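Local coordinates for fructosamine deglycase FrlB (Bacillus subtilis, PDB 3EUA), which converts a range of fructosamine 6-phosphates to glucose 6-phosphate and a free amino acid, at residues Ile25-Phe30 and Pro69-Glu74. Residues are numbered along the deposited sequence; the frame is centred on the assembly and turned at random.
Sequences IDHVFF and PVQLGE
Phe29 packs its ring against Pro69 and Leu72, where the first strand of a parallel-stranded SIS domain meets the loop between helix 61-67 and strand 76-82. Phe29 CE1 lies 3.8 Å from Pro69 CG. On the CD2-CE2 side of the ring, Phe29 CE2 is 3.9 Å from Leu72 CD1. The Phe29 and Pro69 side chains run past each other in opposite directions. The Phe29 side chain starts toward the loop, and with CG anti to the carbonyl carbon (chi1 -67°) the ring reaches Pro69 and Leu72.

His27, two residues earlier in the strand, points toward the same loop. His27 ND1 lies 3.3 Å from Gln71 OE1, which sits at the edge of the imidazole, near its plane. The imidazole and amide planes are 68° apart. A water joins the two side chains. It lies in the imidazole plane, 2.7 Å from His27 ND1, and donates to Gln71 OE1 and to Asp26 OD1.

Outside partners fix both groups. NE2 of His27 is hydrogen-bonded to Asp57 on the adjacent strand 55-60. NE2 of Gln71 is hydrogen-bonded to the carbonyl oxygens of Ser51 and Ile54 of the second subunit, so this loop also takes part in a contact between subunits.

Pro69 to Leu72 form a type I beta turn, closed by the bond from Leu72 N to Pro69 O (3.0 Å). Within the strand the two rings overlap near their rims, with Phe29 CZ 3.1 Å above the His27 ring plane.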
loop_
_atom_site.group_PDB
_atom_site.type_symbol
_atom_site.label_atom_id
_atom_site.label_comp_id
_atom_site.label_asym_id
_atom_site.label_seq_id
_atom_site.Cartn_x
_atom_site.Cartn_y
_atom_site.Cartn_z
ATOM N N ILE A 25 9.404 23.912 2.402
ATOM C CA ILE A 25 9.044 22.595 1.894
ATOM C C ILE A 25 7.704 22.250 2.506
ATOM O O ILE A 25 7.559 22.303 3.728
ATOM C CB ILE A 25 10.023 21.480 2.342
ATOM C CG1 ILE A 25 11.461 21.716 1.856
ATOM C CG2 ILE A 25 9.544 20.157 1.831
ATOM C CD1 ILE A 25 11.611 21.889 0.331
ATOM N N ASP A 26 6.721 21.886 1.690
ATOM C CA ASP A 26 5.423 21.514 2.230
ATOM C C ASP A 26 5.025 20.073 1.912
ATOM O O ASP A 26 3.941 19.641 2.312
ATOM C CB ASP A 26 4.326 22.484 1.758
ATOM C CG ASP A 26 4.055 22.448 0.249
ATOM O OD1 ASP A 26 4.471 21.537 -0.474
ATOM O OD2 ASP A 26 3.374 23.383 -0.224
ATOM N N HIS A 27 5.881 19.339 1.200
ATOM C CA HIS A 27 5.541 17.981 0.770
ATOM C C HIS A 27 6.803 17.149 0.642
ATOM O O HIS A 27 7.764 17.598 0.042
ATOM C CB HIS A 27 4.861 18.047 -0.634
ATOM C CG HIS A 27 3.885 16.939 -0.945
ATOM N ND1 HIS A 27 2.609 17.190 -1.416
ATOM C CD2 HIS A 27 3.993 15.589 -0.866
ATOM C CE1 HIS A 27 1.984 16.043 -1.622
ATOM N NE2 HIS A 27 2.798 15.056 -1.292
ATOM N N VAL A 28 6.793 15.934 1.208
ATOM C CA VAL A 28 7.887 14.992 1.043
ATOM C C VAL A 28 7.370 13.800 0.199
ATOM O O VAL A 28 6.252 13.330 0.420
ATOM C CB VAL A 28 8.437 14.466 2.385
ATOM C CG1 VAL A 28 9.561 13.494 2.107
ATOM C CG2 VAL A 28 8.987 15.603 3.224
ATOM N N PHE A 29 8.138 13.365 -0.807
ATOM C CA PHE A 29 7.806 12.199 -1.625
ATOM C C PHE A 29 8.893 11.158 -1.440
ATOM O O PHE A 29 10.033 11.474 -1.616
ATOM C CB PHE A 29 7.690 12.557 -3.125
ATOM C CG PHE A 29 6.518 13.445 -3.456
ATOM C CD1 PHE A 29 5.274 12.912 -3.742
ATOM C CD2 PHE A 29 6.645 14.819 -3.464
ATOM C CE1 PHE A 29 4.167 13.734 -4.014
ATOM C CE2 PHE A 29 5.548 15.632 -3.761
ATOM C CZ PHE A 29 4.322 15.086 -4.055
ATOM N N PHE A 30 8.524 9.946 -1.014
ATOM C CA PHE A 30 9.428 8.809 -0.862
ATOM C C PHE A 30 9.314 7.972 -2.142
ATOM O O PHE A 30 8.302 7.326 -2.373
ATOM C CB PHE A 30 9.020 7.994 0.339
ATOM C CG PHE A 30 9.160 8.735 1.620
ATOM C CD1 PHE A 30 10.438 8.938 2.179
ATOM C CD2 PHE A 30 8.037 9.224 2.282
ATOM C CE1 PHE A 30 10.571 9.606 3.397
ATOM C CE2 PHE A 30 8.156 9.908 3.459
ATOM C CZ PHE A 30 9.436 10.089 4.026
ATOM N N PRO A 69 1.878 13.573 -9.351
ATOM C CA PRO A 69 1.112 14.319 -8.354
ATOM C C PRO A 69 1.110 15.798 -8.642
ATOM O O PRO A 69 2.175 16.376 -8.830
ATOM C CB PRO A 69 1.847 14.026 -7.059
ATOM C CG PRO A 69 2.511 12.720 -7.292
ATOM C CD PRO A 69 2.906 12.722 -8.721
ATOM N N VAL A 70 -0.084 16.388 -8.678
ATOM C CA VAL A 70 -0.210 17.820 -8.982
ATOM C C VAL A 70 0.487 18.720 -7.944
ATOM O O VAL A 70 0.906 19.825 -8.273
ATOM C CB VAL A 70 -1.695 18.262 -9.222
ATOM C CG1 VAL A 70 -2.522 18.121 -7.999
ATOM C CG2 VAL A 70 -1.749 19.697 -9.666
ATOM N N GLN A 71 0.671 18.223 -6.723
ATOM C CA GLN A 71 1.336 18.997 -5.684
ATOM C C GLN A 71 2.863 18.899 -5.754
ATOM O O GLN A 71 3.531 19.500 -4.938
ATOM C CB GLN A 71 0.808 18.570 -4.311
ATOM C CG GLN A 71 -0.633 19.017 -4.090
ATOM C CD GLN A 71 -1.224 18.495 -2.800
ATOM O OE1 GLN A 71 -0.518 18.267 -1.836
ATOM N NE2 GLN A 71 -2.529 18.302 -2.783
ATOM N N LEU A 72 3.412 18.139 -6.706
ATOM C CA LEU A 72 4.860 18.049 -6.886
ATOM C C LEU A 72 5.362 19.343 -7.502
ATOM O O LEU A 72 4.905 19.742 -8.571
ATOM C CB LEU A 72 5.248 16.899 -7.822
ATOM C CG LEU A 72 6.739 16.717 -8.180
ATOM C CD1 LEU A 72 7.555 16.496 -6.960
ATOM C CD2 LEU A 72 6.913 15.559 -9.176
ATOM N N GLY A 73 6.338 19.976 -6.857
ATOM C CA GLY A 73 6.878 21.210 -7.380
ATOM C C GLY A 73 7.997 21.803 -6.560
ATOM O O GLY A 73 8.694 21.108 -5.844
ATOM N N GLU A 74 8.126 23.124 -6.634
ATOM C CA GLU A 74 9.199 23.852 -5.953
ATOM C C GLU A 74 9.222 23.762 -4.437
ATOM O O GLU A 74 10.261 24.022 -3.830
ATOM C CB GLU A 74 9.180 25.319 -6.356
ATOM C CG GLU A 74 9.582 25.531 -7.818
ATOM C CD GLU A 74 9.437 26.974 -8.262
ATOM O OE1 GLU A 74 8.594 27.688 -7.656
ATOM O OE2 GLU A 74 10.154 27.395 -9.221
HETATM O O HOH W 1 2.116 19.879 -1.188
#